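PDB 4KPP: putative uncharacterized protein from Archaeoglobus fulgidus, which exchanges protons for calcium ions across the membrane as a member of the sodium/calcium exchanger family. Local coordinates for residues Gly115-Leu127 and Leu259-Val271. Sequence-based numbering, arbitrary orientation.
Sequences GWSLVAFIAFRTL and LIVAIYFVRRFRV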
ATOM      1  N   GLY A 115      -9.295  -1.727   3.930  1.00 32.08           N
ATOM      2  CA  GLY A 115      -9.411  -0.868   2.763  1.00 29.26           C
ATOM      3  C   GLY A 115     -10.398  -1.315   1.696  1.00 30.13           C
ATOM      4  O   GLY A 115     -11.355  -0.598   1.401  1.00 27.35           O
ATOM      5  N   TRP A 116     -10.170  -2.491   1.113  1.00 30.52           N
ATOM      6  CA  TRP A 116     -11.052  -3.009   0.066  1.00 31.16           C
ATOM      7  C   TRP A 116     -12.491  -3.159   0.546  1.00 33.95           C
ATOM      8  O   TRP A 116     -13.430  -2.856  -0.185  1.00 37.65           O
ATOM      9  CB  TRP A 116     -10.566  -4.366  -0.450  1.00 28.12           C
ATOM     10  CG  TRP A 116      -9.297  -4.326  -1.237  1.00 25.20           C
ATOM     11  CD1 TRP A 116      -8.370  -3.322  -1.261  1.00 25.97           C
ATOM     12  CD2 TRP A 116      -8.810  -5.342  -2.120  1.00 21.63           C
ATOM     13  NE1 TRP A 116      -7.335  -3.655  -2.102  1.00 25.77           N
ATOM     14  CE2 TRP A 116      -7.584  -4.889  -2.643  1.00 24.63           C
ATOM     15  CE3 TRP A 116      -9.296  -6.591  -2.521  1.00 20.36           C
ATOM     16  CZ2 TRP A 116      -6.835  -5.644  -3.543  1.00 24.19           C
ATOM     17  CZ3 TRP A 116      -8.550  -7.335  -3.412  1.00 25.19           C
ATOM     18  CH2 TRP A 116      -7.334  -6.861  -3.914  1.00 23.86           C
ATOM     19  N   SER A 117     -12.659  -3.630   1.778  1.00 31.60           N
ATOM     20  CA  SER A 117     -13.991  -3.868   2.319  1.00 32.92           C
ATOM     21  C   SER A 117     -14.716  -2.559   2.619  1.00 33.13           C
ATOM     22  O   SER A 117     -15.878  -2.391   2.253  1.00 32.39           O
ATOM     23  CB  SER A 117     -13.919  -4.733   3.578  1.00 32.83           C
ATOM     24  OG  SER A 117     -13.326  -4.019   4.647  1.00 35.76           O
ATOM     25  N   LEU A 118     -14.023  -1.641   3.288  1.00 33.94           N
ATOM     26  CA  LEU A 118     -14.586  -0.344   3.655  1.00 36.78           C
ATOM     27  C   LEU A 118     -15.040   0.411   2.411  1.00 35.71           C
ATOM     28  O   LEU A 118     -16.194   0.836   2.319  1.00 36.31           O
ATOM     29  CB  LEU A 118     -13.549   0.482   4.420  1.00 39.18           C
ATOM     30  CG  LEU A 118     -13.935   1.679   5.299  1.00 48.18           C
ATOM     31  CD1 LEU A 118     -13.171   2.925   4.859  1.00 51.81           C
ATOM     32  CD2 LEU A 118     -15.440   1.943   5.338  1.00 49.72           C
ATOM     33  N   VAL A 119     -14.126   0.570   1.460  1.00 33.07           N
ATOM     34  CA  VAL A 119     -14.419   1.285   0.224  1.00 31.14           C
ATOM     35  C   VAL A 119     -15.595   0.655  -0.520  1.00 32.75           C
ATOM     36  O   VAL A 119     -16.459   1.360  -1.042  1.00 33.44           O
ATOM     37  CB  VAL A 119     -13.174   1.366  -0.684  1.00 27.20           C
ATOM     38  CG1 VAL A 119     -13.536   1.899  -2.059  1.00 26.65           C
ATOM     39  CG2 VAL A 119     -12.114   2.246  -0.036  1.00 27.35           C
ATOM     40  N   ALA A 120     -15.636  -0.674  -0.546  1.00 30.80           N
ATOM     41  CA  ALA A 120     -16.739  -1.386  -1.185  1.00 31.77           C
ATOM     42  C   ALA A 120     -18.064  -1.111  -0.477  1.00 30.98           C
ATOM     43  O   ALA A 120     -19.080  -0.874  -1.127  1.00 32.80           O
ATOM     44  CB  ALA A 120     -16.456  -2.883  -1.239  1.00 30.74           C
ATOM     45  N   PHE A 121     -18.047  -1.138   0.855  1.00 33.70           N
ATOM     46  CA  PHE A 121     -19.252  -0.875   1.649  1.00 43.43           C
ATOM     47  C   PHE A 121     -19.800   0.534   1.443  1.00 43.28           C
ATOM     48  O   PHE A 121     -21.011   0.728   1.339  1.00 43.69           O
ATOM     49  CB  PHE A 121     -18.987  -1.112   3.138  1.00 51.09           C
ATOM     50  CG  PHE A 121     -19.083  -2.551   3.549  1.00 59.57           C
ATOM     51  CD1 PHE A 121     -20.040  -3.384   2.991  1.00 62.16           C
ATOM     52  CD2 PHE A 121     -18.210  -3.075   4.490  1.00 62.44           C
ATOM     53  CE1 PHE A 121     -20.130  -4.713   3.367  1.00 62.89           C
ATOM     54  CE2 PHE A 121     -18.293  -4.403   4.870  1.00 63.15           C
ATOM     55  CZ  PHE A 121     -19.253  -5.223   4.308  1.00 62.49           C
ATOM     56  N   ILE A 122     -18.904   1.515   1.393  1.00 40.60           N
ATOM     57  CA  ILE A 122     -19.304   2.898   1.170  1.00 39.94           C
ATOM     58  C   ILE A 122     -19.874   3.055  -0.235  1.00 43.69           C
ATOM     59  O   ILE A 122     -20.858   3.766  -0.442  1.00 45.44           O
ATOM     60  CB  ILE A 122     -18.123   3.863   1.379  1.00 38.42           C
ATOM     61  CG1 ILE A 122     -17.655   3.806   2.835  1.00 37.82           C
ATOM     62  CG2 ILE A 122     -18.509   5.285   0.994  1.00 39.17           C
ATOM     63  CD1 ILE A 122     -16.513   4.742   3.146  1.00 37.40           C
ATOM     64  N   ALA A 123     -19.256   2.369  -1.192  1.00 44.15           N
ATOM     65  CA  ALA A 123     -19.733   2.366  -2.570  1.00 45.11           C
ATOM     66  C   ALA A 123     -21.134   1.762  -2.663  1.00 47.95           C
ATOM     67  O   ALA A 123     -21.956   2.200  -3.469  1.00 48.84           O
ATOM     68  CB  ALA A 123     -18.764   1.614  -3.468  1.00 41.32           C
ATOM     69  N   PHE A 124     -21.396   0.760  -1.831  1.00 48.44           N
ATOM     70  CA  PHE A 124     -22.711   0.132  -1.785  1.00 54.21           C
ATOM     71  C   PHE A 124     -23.797   1.125  -1.387  1.00 58.99           C
ATOM     72  O   PHE A 124     -24.852   1.182  -2.012  1.00 62.04           O
ATOM     73  CB  PHE A 124     -22.706  -1.052  -0.818  1.00 52.69           C
ATOM     74  CG  PHE A 124     -21.885  -2.215  -1.292  1.00 50.05           C
ATOM     75  CD1 PHE A 124     -21.715  -2.454  -2.647  1.00 48.78           C
ATOM     76  CD2 PHE A 124     -21.280  -3.069  -0.386  1.00 48.69           C
ATOM     77  CE1 PHE A 124     -20.961  -3.526  -3.090  1.00 44.00           C
ATOM     78  CE2 PHE A 124     -20.522  -4.141  -0.823  1.00 47.81           C
ATOM     79  CZ  PHE A 124     -20.363  -4.369  -2.176  1.00 44.72           C
ATOM     80  N   ARG A 125     -23.528   1.907  -0.348  1.00 62.02           N
ATOM     81  CA  ARG A 125     -24.500   2.872   0.150  1.00 67.27           C
ATOM     82  C   ARG A 125     -24.609   4.079  -0.773  1.00 70.42           C
ATOM     83  O   ARG A 125     -25.663   4.708  -0.864  1.00 74.81           O
ATOM     84  CB  ARG A 125     -24.132   3.323   1.566  1.00 68.23           C
ATOM     85  N   THR A 126     -23.515   4.396  -1.457  1.00 69.43           N
ATOM     86  CA  THR A 126     -23.472   5.563  -2.332  1.00 69.50           C
ATOM     87  C   THR A 126     -24.215   5.296  -3.639  1.00 69.34           C
ATOM     88  O   THR A 126     -24.973   6.142  -4.118  1.00 71.24           O
ATOM     89  CB  THR A 126     -22.023   5.983  -2.637  1.00 66.39           C
ATOM     90  OG1 THR A 126     -21.224   5.831  -1.457  1.00 64.01           O
ATOM     91  CG2 THR A 126     -21.973   7.434  -3.099  1.00 69.34           C
ATOM     92  N   LEU A 127     -23.999   4.113  -4.206  1.00 66.01           N
ATOM     93  CA  LEU A 127     -24.679   3.711  -5.434  1.00 63.81           C
ATOM     94  C   LEU A 127     -26.057   3.125  -5.145  1.00 63.25           C
ATOM     95  O   LEU A 127     -26.819   2.833  -6.070  1.00 59.66           O
ATOM     96  CB  LEU A 127     -23.843   2.686  -6.204  1.00 60.30           C
ATOM     97  CG  LEU A 127     -22.878   3.214  -7.267  1.00 60.82           C
ATOM     98  CD1 LEU A 127     -21.828   4.126  -6.653  1.00 61.12           C
ATOM     99  CD2 LEU A 127     -22.220   2.060  -8.008  1.00 60.92           C
ATOM    100  N   LEU A 259      -6.582   5.752   1.599  1.00 37.92           N
ATOM    101  CA  LEU A 259      -7.977   5.402   1.838  1.00 39.19           C
ATOM    102  C   LEU A 259      -8.894   6.611   1.680  1.00 37.99           C
ATOM    103  O   LEU A 259      -9.951   6.517   1.059  1.00 40.70           O
ATOM    104  CB  LEU A 259      -8.147   4.793   3.231  1.00 42.56           C
ATOM    105  CG  LEU A 259      -8.292   3.272   3.301  1.00 46.05           C
ATOM    106  CD1 LEU A 259      -9.544   2.831   2.560  1.00 45.87           C
ATOM    107  CD2 LEU A 259      -7.060   2.569   2.744  1.00 47.60           C
ATOM    108  N   ILE A 260      -8.481   7.742   2.242  1.00 32.31           N
ATOM    109  CA  ILE A 260      -9.253   8.978   2.156  1.00 33.52           C
ATOM    110  C   ILE A 260      -9.487   9.417   0.707  1.00 32.04           C
ATOM    111  O   ILE A 260     -10.589   9.833   0.345  1.00 31.27           O
ATOM    112  CB  ILE A 260      -8.571  10.115   2.946  1.00 34.63           C
ATOM    113  CG1 ILE A 260      -8.581   9.796   4.441  1.00 36.50           C
ATOM    114  CG2 ILE A 260      -9.265  11.446   2.692  1.00 37.78           C
ATOM    115  CD1 ILE A 260      -7.817  10.799   5.283  1.00 38.04           C
ATOM    116  N   VAL A 261      -8.451   9.317  -0.121  1.00 28.82           N
ATOM    117  CA  VAL A 261      -8.577   9.666  -1.532  1.00 31.42           C
ATOM    118  C   VAL A 261      -9.518   8.692  -2.236  1.00 30.68           C
ATOM    119  O   VAL A 261     -10.302   9.083  -3.102  1.00 26.59           O
ATOM    120  CB  VAL A 261      -7.200   9.708  -2.238  1.00 34.09           C
ATOM    121  CG1 VAL A 261      -7.363   9.817  -3.751  1.00 31.56           C
ATOM    122  CG2 VAL A 261      -6.364  10.865  -1.698  1.00 34.09           C
ATOM    123  N   ALA A 262      -9.450   7.423  -1.845  1.00 32.23           N
ATOM    124  CA  ALA A 262     -10.347   6.410  -2.393  1.00 32.22           C
ATOM    125  C   ALA A 262     -11.806   6.717  -2.062  1.00 37.40           C
ATOM    126  O   ALA A 262     -12.672   6.617  -2.928  1.00 41.25           O
ATOM    127  CB  ALA A 262      -9.966   5.027  -1.893  1.00 29.83           C
ATOM    128  N   ILE A 263     -12.073   7.090  -0.810  1.00 36.94           N
ATOM    129  CA  ILE A 263     -13.431   7.434  -0.386  1.00 36.43           C
ATOM    130  C   ILE A 263     -13.949   8.658  -1.138  1.00 38.47           C
ATOM    131  O   ILE A 263     -15.115   8.709  -1.530  1.00 43.09           O
ATOM    132  CB  ILE A 263     -13.515   7.720   1.131  1.00 36.23           C
ATOM    133  CG1 ILE A 263     -12.919   6.568   1.942  1.00 35.70           C
ATOM    134  CG2 ILE A 263     -14.954   7.986   1.547  1.00 37.29           C
ATOM    135  CD1 ILE A 263     -13.388   5.206   1.514  1.00 37.07           C
ATOM    136  N   TYR A 264     -13.073   9.638  -1.334  1.00 39.11           N
ATOM    137  CA  TYR A 264     -13.427  10.866  -2.039  1.00 43.23           C
ATOM    138  C   TYR A 264     -13.893  10.573  -3.462  1.00 42.27           C
ATOM    139  O   TYR A 264     -14.896  11.122  -3.922  1.00 41.12           O
ATOM    140  CB  TYR A 264     -12.236  11.831  -2.060  1.00 48.83           C
ATOM    141  CG  TYR A 264     -12.397  13.009  -2.998  1.00 57.44           C
ATOM    142  CD1 TYR A 264     -13.113  14.138  -2.615  1.00 60.67           C
ATOM    143  CD2 TYR A 264     -11.822  12.998  -4.264  1.00 60.83           C
ATOM    144  CE1 TYR A 264     -13.258  15.218  -3.469  1.00 64.48           C
ATOM    145  CE2 TYR A 264     -11.962  14.073  -5.125  1.00 63.84           C
ATOM    146  CZ  TYR A 264     -12.680  15.180  -4.722  1.00 67.75           C
ATOM    147  OH  TYR A 264     -12.820  16.250  -5.578  1.00 73.99           O
ATOM    148  N   PHE A 265     -13.160   9.702  -4.148  1.00 42.05           N
ATOM    149  CA  PHE A 265     -13.480   9.336  -5.523  1.00 41.12           C
ATOM    150  C   PHE A 265     -14.747   8.490  -5.623  1.00 40.02           C
ATOM    151  O   PHE A 265     -15.423   8.501  -6.649  1.00 39.69           O
ATOM    152  CB  PHE A 265     -12.302   8.608  -6.173  1.00 43.18           C
ATOM    153  CG  PHE A 265     -11.281   9.530  -6.777  1.00 48.31           C
ATOM    154  CD1 PHE A 265     -11.669  10.721  -7.373  1.00 52.53           C
ATOM    155  CD2 PHE A 265      -9.932   9.209  -6.748  1.00 45.66           C
ATOM    156  CE1 PHE A 265     -10.730  11.574  -7.932  1.00 53.39           C
ATOM    157  CE2 PHE A 265      -8.990  10.057  -7.304  1.00 45.48           C
ATOM    158  CZ  PHE A 265      -9.388  11.239  -7.896  1.00 49.71           C
ATOM    159  N   VAL A 266     -15.064   7.756  -4.561  1.00 36.89           N
ATOM    160  CA  VAL A 266     -16.302   6.985  -4.520  1.00 39.86           C
ATOM    161  C   VAL A 266     -17.517   7.911  -4.481  1.00 43.85           C
ATOM    162  O   VAL A 266     -18.464   7.736  -5.243  1.00 42.49           O
ATOM    163  CB  VAL A 266     -16.339   6.025  -3.314  1.00 39.82           C
ATOM    164  CG1 VAL A 266     -17.744   5.481  -3.102  1.00 40.60           C
ATOM    165  CG2 VAL A 266     -15.351   4.888  -3.512  1.00 39.84           C
ATOM    166  N   ARG A 267     -17.475   8.903  -3.599  1.00 51.93           N
ATOM    167  CA  ARG A 267     -18.579   9.847  -3.459  1.00 59.59           C
ATOM    168  C   ARG A 267     -18.765  10.717  -4.705  1.00 61.99           C
ATOM    169  O   ARG A 267     -19.843  11.269  -4.929  1.00 66.37           O
ATOM    170  CB  ARG A 267     -18.391  10.722  -2.217  1.00 65.00           C
ATOM    171  CG  ARG A 267     -18.438   9.966  -0.898  1.00 70.91           C
ATOM    172  CD  ARG A 267     -18.481  10.937   0.276  1.00 79.81           C
ATOM    173  NE  ARG A 267     -18.409  10.257   1.567  1.00 85.61           N
ATOM    174  CZ  ARG A 267     -18.462  10.876   2.743  1.00 89.05           C
ATOM    175  NH1 ARG A 267     -18.591  12.195   2.797  1.00 89.69           N
ATOM    176  NH2 ARG A 267     -18.389  10.175   3.866  1.00 89.72           N
ATOM    177  N   ARG A 268     -17.715  10.835  -5.511  1.00 58.60           N
ATOM    178  CA  ARG A 268     -17.806  11.540  -6.785  1.00 56.63           C
ATOM    179  C   ARG A 268     -18.164  10.569  -7.909  1.00 56.16           C
ATOM    180  O   ARG A 268     -17.975  10.872  -9.088  1.00 60.12           O
ATOM    181  CB  ARG A 268     -16.497  12.267  -7.099  1.00 56.61           C
ATOM    182  CG  ARG A 268     -16.188  13.425  -6.163  1.00 58.41           C
ATOM    183  N   PHE A 269     -18.673   9.400  -7.522  1.00 50.75           N
ATOM    184  CA  PHE A 269     -19.155   8.383  -8.459  1.00 49.59           C
ATOM    185  C   PHE A 269     -18.068   7.824  -9.379  1.00 50.28           C
ATOM    186  O   PHE A 269     -18.311   7.561 -10.558  1.00 54.13           O
ATOM    187  CB  PHE A 269     -20.343   8.911  -9.272  1.00 47.49           C
ATOM    188  CG  PHE A 269     -21.507   9.341  -8.426  1.00 46.21           C
ATOM    189  CD1 PHE A 269     -22.518   8.450  -8.116  1.00 48.62           C
ATOM    190  CD2 PHE A 269     -21.585  10.631  -7.933  1.00 46.66           C
ATOM    191  CE1 PHE A 269     -23.587   8.838  -7.337  1.00 51.54           C
ATOM    192  CE2 PHE A 269     -22.651  11.027  -7.151  1.00 49.12           C
ATOM    193  CZ  PHE A 269     -23.655  10.129  -6.853  1.00 51.85           C
ATOM    194  N   ARG A 270     -16.873   7.638  -8.829  1.00 47.76           N
ATOM    195  CA  ARG A 270     -15.769   7.036  -9.565  1.00 48.93           C
ATOM    196  C   ARG A 270     -15.279   5.796  -8.823  1.00 44.95           C
ATOM    197  O   ARG A 270     -14.150   5.757  -8.333  1.00 42.04           O
ATOM    198  CB  ARG A 270     -14.630   8.041  -9.745  1.00 50.29           C
ATOM    199  N   VAL A 271     -16.143   4.787  -8.746  1.00 45.28           N
ATOM    200  CA  VAL A 271     -15.855   3.571  -7.989  1.00 47.26           C
ATOM    201  C   VAL A 271     -14.800   2.692  -8.660  1.00 45.29           C
ATOM    202  O   VAL A 271     -13.937   2.130  -7.990  1.00 43.24           O
ATOM    203  CB  VAL A 271     -17.133   2.741  -7.761  1.00 47.29           C
ATOM    204  CG1 VAL A 271     -16.846   1.556  -6.857  1.00 46.60           C
ATOM    205  CG2 VAL A 271     -18.224   3.611  -7.161  1.00 47.72           C
TER
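Val-119 and Val-266 interlock the two helices, each entering a four-residue hole on the other side. The two branches of Val-119 are divided between neighbours: CG2 lies 3.6 Å from Ile-263 CD1 and also meets Leu-259 and Ala-262, while CG1 reaches Val-266 CG2 at 3.8 Å. In return Val-266, its CG1 anti to the backbone N (chi1 167°), sets that methyl 3.7 Å from Ala-123 CA and near Ile-122 and Thr-126, while its CG2 faces Val-119. Gly-115, having no side chain, lets Leu-259 CD1 come to 3.7 Å from its CA. Met-275 and Leu-278 of helix 271-285 touch Val-119 as well, adding to the burial of this part.

Toward the protein surface, Ile-122 and Ile-263 meet nearly at right angles, their CD1 methyls 3.6 Å apart, and Leu-118 touches the same Ile-263 methyl more distantly. The packing is looser at the C-terminal ends, where Thr-126 and Leu-127 face the turn after helix 242-267. That helix closes in a Schellman motif with Phe-269, at positive phi, as its C' residue. The chain then returns to bring Val-271 CG2 to 3.7 Å from Leu-127 CD1, while the exposed Phe-269 ring lies obliquely near Thr-126 O.

The helices run nearly parallel, crossing at -18° with axes 9.8 Å apart. The side chain of Val-271 is about 13 Å from the bound calcium ion, so the contact is not part of the metal site. Such reciprocal knobs-into-holes packing is characteristic of membrane helix bundles; here it joins the two sodium/calcium exchanger regions of the chain through apolar contacts.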